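Local atomic coordinates of TqaL (Neurospora crassa, PDB entry 7EEH), a protein that belongs to the 2OG-Fe dioxygenase family of the cupin clan, builds its core from antiparallel beta sheets and carries a ferric ion in this model. Residues A208-H213 with H253-V258; E181-D186 with M215-G220; T191-L196 with D242-V247. The protein carries 1 engineered substitution. One frame throughout, in Å; residues are numbered along the deposited sequence.

The three contacts interleave along the chain: residues 181-186 come first, then 191-196, 208-213, 215-220, 242-247 and 253-258. Contact 3 joins two neighbouring strands of the large eight-stranded antiparallel sheet near the middle of the molecule, about 5 Å from the chain centre. Contact 1 joins two strands of the smaller three-stranded sheet, its centre about 12 Å from that of contact 3. Contact 2, between two loops, has its centre about 11 Å from that of contact 1 and about 18 Å from that of contact 3. The small sheet packs on the large one where Thr210 and Met212 meet Leu244 and Leu246. Contacts 1 and 2 supply the three protein ligands of the iron: His253, His184 and Asp186.

Contact 1: residues A208-H213 with H253-V258; sequences AVTFMH and HSLSPV. With FE (Fe (III) ion), chain H.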
loop_
_atom_site.group_PDB
_atom_site.type_symbol
_atom_site.label_atom_id
_atom_site.label_comp_id
_atom_site.label_asym_id
_atom_site.label_seq_id
_atom_site.Cartn_x
_atom_site.Cartn_y
_atom_site.Cartn_z
ATOM N N ALA B 208 -25.733 4.142 -23.972
ATOM C CA ALA B 208 -25.820 4.460 -22.543
ATOM C C ALA B 208 -24.592 5.234 -22.054
ATOM O O ALA B 208 -23.955 4.879 -21.062
ATOM C CB ALA B 208 -26.036 3.193 -21.721
ATOM N N VAL B 209 -24.264 6.312 -22.766
ATOM C CA VAL B 209 -23.136 7.178 -22.431
ATOM C C VAL B 209 -23.657 8.348 -21.609
ATOM O O VAL B 209 -24.664 8.964 -21.974
ATOM C CB VAL B 209 -22.414 7.673 -23.696
ATOM C CG1 VAL B 209 -21.480 8.829 -23.370
ATOM C CG2 VAL B 209 -21.632 6.531 -24.340
ATOM N N THR B 210 -22.979 8.658 -20.502
ATOM C CA THR B 210 -23.328 9.814 -19.678
ATOM C C THR B 210 -22.398 10.959 -20.051
ATOM O O THR B 210 -21.171 10.821 -19.953
ATOM C CB THR B 210 -23.217 9.497 -18.184
ATOM O OG1 THR B 210 -23.959 8.307 -17.880
ATOM C CG2 THR B 210 -23.733 10.665 -17.320
ATOM N N PHE B 211 -22.978 12.061 -20.523
ATOM C CA PHE B 211 -22.257 13.308 -20.752
ATOM C C PHE B 211 -22.478 14.234 -19.568
ATOM O O PHE B 211 -23.576 14.295 -19.017
ATOM C CB PHE B 211 -22.733 14.000 -22.035
ATOM C CG PHE B 211 -22.588 13.155 -23.257
ATOM C CD1 PHE B 211 -21.388 13.114 -23.940
ATOM C CD2 PHE B 211 -23.644 12.378 -23.709
ATOM C CE1 PHE B 211 -21.235 12.322 -25.066
ATOM C CE2 PHE B 211 -23.503 11.577 -24.840
ATOM C CZ PHE B 211 -22.292 11.553 -25.517
HETATM N N MSE B 212 -21.442 14.957 -19.178
HETATM C CA MSE B 212 -21.657 16.016 -18.217
HETATM C C MSE B 212 -21.254 17.334 -18.833
HETATM O O MSE B 212 -20.271 17.414 -19.575
HETATM C CB MSE B 212 -20.894 15.751 -16.940
HETATM C CG MSE B 212 -21.438 14.542 -16.180
HETATM SE SE MSE B 212 -20.065 14.068 -14.926
HETATM C CE MSE B 212 -19.803 15.825 -14.228
ATOM N N HIS B 213 -22.032 18.360 -18.512
ATOM C CA HIS B 213 -21.945 19.656 -19.156
ATOM C C HIS B 213 -21.779 20.717 -18.081
ATOM O O HIS B 213 -22.157 20.516 -16.924
ATOM C CB HIS B 213 -23.198 19.947 -19.998
ATOM C CG HIS B 213 -23.779 18.740 -20.673
ATOM N ND1 HIS B 213 -23.387 18.326 -21.926
ATOM C CD2 HIS B 213 -24.726 17.860 -20.267
ATOM C CE1 HIS B 213 -24.069 17.248 -22.267
ATOM N NE2 HIS B 213 -24.884 16.940 -21.274
ATOM N N HIS B 253 -26.242 17.042 -16.790
ATOM C CA HIS B 253 -25.862 15.784 -17.408
ATOM C C HIS B 253 -26.969 15.298 -18.332
ATOM O O HIS B 253 -28.088 15.807 -18.326
ATOM C CB HIS B 253 -25.507 14.723 -16.355
ATOM C CG HIS B 253 -26.613 14.420 -15.398
ATOM N ND1 HIS B 253 -26.880 15.202 -14.289
ATOM C CD2 HIS B 253 -27.517 13.409 -15.374
ATOM C CE1 HIS B 253 -27.898 14.683 -13.627
ATOM N NE2 HIS B 253 -28.306 13.601 -14.267
ATOM N N SER B 254 -26.622 14.311 -19.150
ATOM C CA SER B 254 -27.550 13.704 -20.088
ATOM C C SER B 254 -27.058 12.296 -20.385
ATOM O O SER B 254 -25.865 12.005 -20.267
ATOM C CB SER B 254 -27.681 14.538 -21.370
ATOM O OG SER B 254 -26.482 14.533 -22.121
ATOM N N LEU B 255 -27.990 11.417 -20.748
ATOM C CA LEU B 255 -27.695 10.012 -20.985
ATOM C C LEU B 255 -28.195 9.622 -22.367
ATOM O O LEU B 255 -29.300 10.001 -22.765
ATOM C CB LEU B 255 -28.341 9.125 -19.894
ATOM C CG LEU B 255 -28.192 7.591 -19.933
ATOM C CD1 LEU B 255 -26.730 7.123 -19.840
ATOM C CD2 LEU B 255 -29.039 6.918 -18.842
ATOM N N SER B 256 -27.375 8.896 -23.106
ATOM C CA SER B 256 -27.796 8.460 -24.427
ATOM C C SER B 256 -28.508 7.119 -24.329
ATOM O O SER B 256 -28.296 6.367 -23.375
ATOM C CB SER B 256 -26.589 8.359 -25.356
ATOM O OG SER B 256 -25.857 7.175 -25.115
ATOM N N PRO B 257 -29.372 6.788 -25.295
ATOM C CA PRO B 257 -30.138 5.535 -25.202
ATOM C C PRO B 257 -29.247 4.304 -25.229
ATOM O O PRO B 257 -28.181 4.291 -25.847
ATOM C CB PRO B 257 -31.042 5.576 -26.443
ATOM C CG PRO B 257 -31.074 7.009 -26.851
ATOM C CD PRO B 257 -29.746 7.574 -26.483
ATOM N N VAL B 258 -29.713 3.246 -24.563
ATOM C CA VAL B 258 -29.096 1.939 -24.743
ATOM C C VAL B 258 -29.286 1.496 -26.184
ATOM O O VAL B 258 -30.389 1.580 -26.737
ATOM C CB VAL B 258 -29.700 0.915 -23.772
ATOM C CG1 VAL B 258 -29.069 -0.450 -23.994
ATOM C CG2 VAL B 258 -29.506 1.364 -22.346
HETATM FE FE FE H . -30.169 12.554 -14.097
HETATM O O HOH W 1 -32.320 11.811 -13.991
#
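Ser254 lies against the edge of the His213 imidazole, its OG near the ring plane and 3.0 Å from His213 NE2. The two atoms are hydrogen-bonded, and either could be the donor. Ser254 stands on the face of the sheet that also carries Phe211, and chi1 of 67° sets OG between its backbone N and carbonyl carbon, where it meets the imidazole; CD2 of the Phe211 ring is 3.9 Å from the same OG. The other face of this small sheet is formed by Thr210, Met212, His253 and Leu255. Here Leu255 swings CD1 to 3.6 Å from Thr210 OG1, the two side chains meeting at a slant, and His253 CB packs 4.1 Å from CG of the selenomethionine Met212.

Between the antiparallel strands, Phe211 and Ser254 exchange a pair of backbone hydrogen bonds. Further along, Ser256 N donates to Val209 O, and Ser256 OG turns back to take the N-H of Val209 at 3.0 Å in an almost straight bond (174°). That hydroxyl is also bonded to Asn206 O, so it stitches the strand end to the loop before it. Ala208 N then reaches Pro257 O, coming from above the carbonyl plane.

The His253 ring leads away from strand 209-213, and NE2 binds the iron at 2.1 Å, while its edge-to-face neighbour His184 binds the same metal. Strand 231-236 pairs with the other edge of 209-213, and Pro228 of a second subunit packs on Phe211. A strand of the smaller sheet presenting a metal-binding histidine is consistent with the jelly-roll core of the 2OG-Fe dioxygenases, whose facial triad is two histidines and one carboxylate.

Contact 2: residues E181-D186 with M215-G220; sequences EGVHTD and MNEETG. With FE (Fe (III) ion), chain H.
Val183 and Glu217 meet at about a right angle, the forked end of the valine set against the aliphatic part of the glutamate: Val183 CG1 is 3.8 Å from Glu217 CG, with CG2 only slightly farther from it. Glu217 CG lies anti to the backbone N (chi1 -172°), which brings it to the valine, and the bend at chi2 (52°) then turns the carboxylate away. OE1 takes the backbone N-H of Glu218, and OE2 is bonded to Lys227 N. The body of the valine presses on the backbone as well, its CB 3.3 Å from Glu218 O.

One hydrogen bond joins the two segments, and Val183 has a further backbone bond with Ala221. Gly220 N gives its proton to Val183 O over 2.7 Å, arriving in the carbonyl plane on a lone pair, while Thr219 lays CG2 beside the same oxygen.

On the metal side of 181-186, ND1 and NE2 hold the His184 ring at two points. ND1 donates to Gly182 O at 2.7 Å, with that oxygen only 9° out of the ring plane, and NE2 binds the iron at 2.2 Å, while Glu181 OE1 lies over the centre of one face, 3.5 Å above the ring plane. Asp186 brings OD1 to the metal at 2.1 Å, near the edge of the imidazole and in its plane, and water 1 is a further ligand. With the ND1 proton committed to a carbonyl two residues back, NE2 is the nitrogen left for the iron. The loop backbone, itself tied to 215-220 through Val183 O, probably helps, together with the iron, to set the rotation of the imidazole.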
loop_
_atom_site.group_PDB
_atom_site.type_symbol
_atom_site.label_atom_id
_atom_site.label_comp_id
_atom_site.label_asym_id
_atom_site.label_seq_id
_atom_site.Cartn_x
_atom_site.Cartn_y
_atom_site.Cartn_z
ATOM N N GLU B 181 -35.296 12.034 -21.720
ATOM C CA GLU B 181 -34.919 13.257 -21.022
ATOM C C GLU B 181 -33.644 13.862 -21.600
ATOM O O GLU B 181 -32.692 13.150 -21.938
ATOM C CB GLU B 181 -34.729 12.971 -19.532
ATOM C CG GLU B 181 -34.978 14.184 -18.650
ATOM C CD GLU B 181 -34.622 13.950 -17.191
ATOM O OE1 GLU B 181 -34.148 12.840 -16.836
ATOM O OE2 GLU B 181 -34.841 14.886 -16.394
ATOM N N GLY B 182 -33.627 15.188 -21.703
ATOM C CA GLY B 182 -32.483 15.917 -22.211
ATOM C C GLY B 182 -31.525 16.333 -21.111
ATOM O O GLY B 182 -31.502 15.763 -20.018
ATOM N N VAL B 183 -30.713 17.346 -21.424
ATOM C CA VAL B 183 -29.805 17.940 -20.447
ATOM C C VAL B 183 -30.575 18.376 -19.212
ATOM O O VAL B 183 -31.567 19.103 -19.317
ATOM C CB VAL B 183 -29.066 19.124 -21.095
ATOM C CG1 VAL B 183 -28.074 19.735 -20.128
ATOM C CG2 VAL B 183 -28.372 18.651 -22.368
ATOM N N HIS B 184 -30.099 17.971 -18.032
ATOM C CA HIS B 184 -30.822 18.259 -16.794
ATOM C C HIS B 184 -29.885 18.186 -15.589
ATOM O O HIS B 184 -28.749 17.711 -15.683
ATOM C CB HIS B 184 -31.986 17.277 -16.616
ATOM C CG HIS B 184 -31.544 15.867 -16.388
ATOM N ND1 HIS B 184 -31.134 15.045 -17.415
ATOM C CD2 HIS B 184 -31.426 15.140 -15.253
ATOM C CE1 HIS B 184 -30.793 13.868 -16.926
ATOM N NE2 HIS B 184 -30.966 13.895 -15.615
ATOM N N THR B 185 -30.376 18.694 -14.454
ATOM C CA THR B 185 -29.935 18.285 -13.127
ATOM C C THR B 185 -31.046 17.475 -12.464
ATOM O O THR B 185 -32.223 17.611 -12.804
ATOM C CB THR B 185 -29.576 19.477 -12.229
ATOM O OG1 THR B 185 -30.775 20.120 -11.787
ATOM C CG2 THR B 185 -28.707 20.483 -12.992
ATOM N N ASP B 186 -30.659 16.641 -11.507
ATOM C CA ASP B 186 -31.595 15.792 -10.781
ATOM C C ASP B 186 -32.258 16.500 -9.607
ATOM O O ASP B 186 -33.087 15.887 -8.926
ATOM C CB ASP B 186 -30.879 14.548 -10.249
ATOM C CG ASP B 186 -30.224 13.724 -11.340
ATOM O OD1 ASP B 186 -30.709 13.723 -12.491
ATOM O OD2 ASP B 186 -29.218 13.055 -11.021
HETATM N N MSE B 215 -22.747 24.539 -16.582
HETATM C CA MSE B 215 -24.067 25.149 -16.321
HETATM C C MSE B 215 -24.575 26.001 -17.483
HETATM O O MSE B 215 -25.707 26.359 -17.454
HETATM C CB MSE B 215 -24.059 25.888 -14.987
HETATM C CG MSE B 215 -23.569 25.037 -13.859
HETATM SE SE MSE B 215 -24.773 23.590 -13.507
HETATM C CE MSE B 215 -26.333 24.477 -12.917
ATOM N N ASN B 216 -23.766 26.246 -18.484
ATOM C CA ASN B 216 -24.201 27.037 -19.626
ATOM C C ASN B 216 -24.806 26.189 -20.738
ATOM O O ASN B 216 -25.294 26.745 -21.727
ATOM C CB ASN B 216 -23.035 27.866 -20.171
ATOM C CG ASN B 216 -22.549 28.901 -19.176
ATOM O OD1 ASN B 216 -23.323 29.401 -18.356
ATOM N ND2 ASN B 216 -21.269 29.235 -19.248
ATOM N N GLU B 217 -24.789 24.865 -20.613
ATOM C CA GLU B 217 -25.530 24.043 -21.557
ATOM C C GLU B 217 -27.028 24.240 -21.348
ATOM O O GLU B 217 -27.494 24.487 -20.233
ATOM C CB GLU B 217 -25.153 22.566 -21.400
ATOM C CG GLU B 217 -25.734 21.627 -22.462
ATOM C CD GLU B 217 -25.456 22.090 -23.883
ATOM O OE1 GLU B 217 -26.256 22.890 -24.412
ATOM O OE2 GLU B 217 -24.438 21.659 -24.472
ATOM N N GLU B 218 -27.779 24.135 -22.443
ATOM C CA GLU B 218 -29.226 24.359 -22.453
ATOM C C GLU B 218 -29.962 23.203 -21.774
ATOM O O GLU B 218 -29.974 22.082 -22.291
ATOM C CB GLU B 218 -29.696 24.514 -23.898
ATOM C CG GLU B 218 -31.048 25.203 -24.086
ATOM C CD GLU B 218 -31.006 26.697 -23.785
ATOM O OE1 GLU B 218 -29.895 27.288 -23.787
ATOM O OE2 GLU B 218 -32.092 27.281 -23.556
ATOM N N THR B 219 -30.616 23.473 -20.644
ATOM C CA THR B 219 -31.506 22.481 -20.047
ATOM C C THR B 219 -32.538 22.020 -21.068
ATOM O O THR B 219 -33.200 22.836 -21.711
ATOM C CB THR B 219 -32.219 23.068 -18.825
ATOM O OG1 THR B 219 -31.255 23.532 -17.874
ATOM C CG2 THR B 219 -33.106 22.024 -18.168
ATOM N N GLY B 220 -32.664 20.709 -21.232
ATOM C CA GLY B 220 -33.616 20.148 -22.170
ATOM C C GLY B 220 -33.062 19.812 -23.540
ATOM O O GLY B 220 -33.727 19.091 -24.296
HETATM FE FE FE H . -30.169 12.554 -14.097
HETATM O O HOH W 1 -32.320 11.811 -13.991
#

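Contact 3: residues T191-L196 with D242-V247; sequences TMTTYL and DTLLLV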
loop_
_atom_site.group_PDB
_atom_site.type_symbol
_atom_site.label_atom_id
_atom_site.label_comp_id
_atom_site.label_asym_id
_atom_site.label_seq_id
_atom_site.Cartn_x
_atom_site.Cartn_y
_atom_site.Cartn_z
ATOM N N THR B 191 -25.247 12.850 -6.964
ATOM C CA THR B 191 -25.858 11.722 -7.650
ATOM C C THR B 191 -24.785 10.684 -7.948
ATOM O O THR B 191 -23.701 11.028 -8.432
ATOM C CB THR B 191 -26.535 12.137 -8.975
ATOM O OG1 THR B 191 -27.586 13.077 -8.729
ATOM C CG2 THR B 191 -27.134 10.883 -9.681
HETATM N N MSE B 192 -25.084 9.418 -7.646
HETATM C CA MSE B 192 -24.166 8.306 -7.895
HETATM C C MSE B 192 -24.916 7.245 -8.703
HETATM O O MSE B 192 -26.050 6.862 -8.352
HETATM C CB MSE B 192 -23.633 7.706 -6.575
HETATM C CG MSE B 192 -22.624 6.569 -6.768
HETATM SE SE MSE B 192 -21.473 6.296 -5.241
HETATM C CE MSE B 192 -22.363 4.789 -4.288
ATOM N N THR B 193 -24.309 6.789 -9.794
ATOM C CA THR B 193 -24.884 5.761 -10.655
ATOM C C THR B 193 -23.882 4.626 -10.782
ATOM O O THR B 193 -22.761 4.832 -11.262
ATOM C CB THR B 193 -25.228 6.320 -12.031
ATOM O OG1 THR B 193 -24.034 6.815 -12.652
ATOM C CG2 THR B 193 -26.213 7.469 -11.884
ATOM N N THR B 194 -24.289 3.438 -10.354
ATOM C CA THR B 194 -23.419 2.279 -10.274
ATOM C C THR B 194 -24.022 1.183 -11.140
ATOM O O THR B 194 -25.215 0.893 -11.037
ATOM C CB THR B 194 -23.271 1.825 -8.823
ATOM O OG1 THR B 194 -22.533 2.819 -8.092
ATOM C CG2 THR B 194 -22.556 0.482 -8.719
ATOM N N TYR B 195 -23.200 0.610 -12.009
ATOM C CA TYR B 195 -23.629 -0.366 -12.995
ATOM C C TYR B 195 -23.570 -1.767 -12.406
ATOM O O TYR B 195 -22.550 -2.170 -11.839
ATOM C CB TYR B 195 -22.726 -0.247 -14.216
ATOM C CG TYR B 195 -22.811 -1.313 -15.266
ATOM C CD1 TYR B 195 -22.089 -2.500 -15.147
ATOM C CD2 TYR B 195 -23.546 -1.103 -16.423
ATOM C CE1 TYR B 195 -22.135 -3.468 -16.144
ATOM C CE2 TYR B 195 -23.601 -2.062 -17.421
ATOM C CZ TYR B 195 -22.895 -3.237 -17.275
ATOM O OH TYR B 195 -22.944 -4.178 -18.277
ATOM N N LEU B 196 -24.663 -2.507 -12.538
ATOM C CA LEU B 196 -24.710 -3.874 -12.042
ATOM C C LEU B 196 -24.553 -4.921 -13.135
ATOM O O LEU B 196 -24.013 -5.998 -12.863
ATOM C CB LEU B 196 -26.030 -4.132 -11.304
ATOM C CG LEU B 196 -26.237 -3.330 -10.022
ATOM C CD1 LEU B 196 -27.578 -3.734 -9.367
ATOM C CD2 LEU B 196 -25.032 -3.554 -9.092
ATOM N N ASP B 242 -18.718 -0.333 -12.194
ATOM C CA ASP B 242 -18.453 0.994 -12.737
ATOM C C ASP B 242 -19.365 2.016 -12.057
ATOM O O ASP B 242 -20.586 1.828 -12.005
ATOM C CB ASP B 242 -18.695 1.013 -14.246
ATOM C CG ASP B 242 -17.516 0.433 -15.062
ATOM O OD1 ASP B 242 -16.458 0.083 -14.485
ATOM O OD2 ASP B 242 -17.660 0.353 -16.297
ATOM N N THR B 243 -18.772 3.094 -11.541
ATOM C CA THR B 243 -19.484 4.053 -10.696
ATOM C C THR B 243 -19.121 5.484 -11.072
ATOM O O THR B 243 -17.939 5.848 -11.098
ATOM C CB THR B 243 -19.176 3.823 -9.205
ATOM O OG1 THR B 243 -19.730 2.570 -8.775
ATOM C CG2 THR B 243 -19.791 4.918 -8.360
ATOM N N LEU B 244 -20.144 6.284 -11.355
ATOM C CA LEU B 244 -20.025 7.721 -11.582
ATOM C C LEU B 244 -20.649 8.453 -10.405
ATOM O O LEU B 244 -21.783 8.147 -10.023
ATOM C CB LEU B 244 -20.739 8.127 -12.875
ATOM C CG LEU B 244 -20.835 9.633 -13.098
ATOM C CD1 LEU B 244 -19.454 10.211 -13.415
ATOM C CD2 LEU B 244 -21.861 9.973 -14.191
ATOM N N LEU B 245 -19.922 9.413 -9.834
ATOM C CA LEU B 245 -20.442 10.286 -8.791
ATOM C C LEU B 245 -20.265 11.734 -9.242
ATOM O O LEU B 245 -19.195 12.102 -9.725
ATOM C CB LEU B 245 -19.701 10.038 -7.468
ATOM C CG LEU B 245 -19.989 10.933 -6.259
ATOM C CD1 LEU B 245 -21.391 10.666 -5.746
ATOM C CD2 LEU B 245 -18.974 10.630 -5.171
ATOM N N LEU B 246 -21.301 12.560 -9.096
ATOM C CA LEU B 246 -21.233 13.932 -9.595
ATOM C C LEU B 246 -21.939 14.884 -8.640
ATOM O O LEU B 246 -22.922 14.521 -7.992
ATOM C CB LEU B 246 -21.838 14.066 -11.002
ATOM C CG LEU B 246 -23.299 13.683 -11.268
ATOM C CD1 LEU B 246 -24.264 14.828 -10.960
ATOM C CD2 LEU B 246 -23.446 13.252 -12.715
ATOM N N VAL B 247 -21.429 16.113 -8.569
ATOM C CA VAL B 247 -22.066 17.179 -7.797
ATOM C C VAL B 247 -23.214 17.718 -8.643
ATOM O O VAL B 247 -22.990 18.319 -9.693
ATOM C CB VAL B 247 -21.074 18.286 -7.432
ATOM C CG1 VAL B 247 -21.799 19.460 -6.705
ATOM C CG2 VAL B 247 -19.949 17.712 -6.576
#
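Thr194 OG1 donates to Thr243 OG1 across 2.9 Å, and Thr243 OG1 is bonded in turn to Leu241 O, so two buried hydroxyls run in series to a backbone carbonyl. Both threonines hold OG1 beside their own backbone N (chi1 -68° and -67°), which lets the hydroxyls meet while the side chains slant past each other. The strands beneath are an antiparallel pair in the major sheet of the cupin-type beta core. Thr191 with Leu246 and Thr193 with Leu244 each form two backbone hydrogen bonds, and Tyr195 N to Asp242 O, at 2.9 Å, closes the series. Asp242 holds the turn before its strand by taking the N-H groups of Arg238 and His239, with its other oxygen on Gly38 N.

Polar links also lead toward the metal: Thr191 OG1 is bonded to OD2 of the iron ligand Asp186, a second-shell contact that probably helps to position the carboxylate.

The face bearing Met192, Thr194, Thr243 and Leu245 packs under helix 128-141. There Met192, a selenomethionine, brings CG to 3.6 Å from Thr243 CG2, and Leu245 CD1 rests 3.8 Å from Met192 CB. On the reverse face Thr193 and Leu244 run side by side in the same direction, Thr193 OG1 3.6 Å from Leu244 CB. At the iron end of the pair, Leu246 CD1 reaches back to 4.0 Å from Thr191 CB.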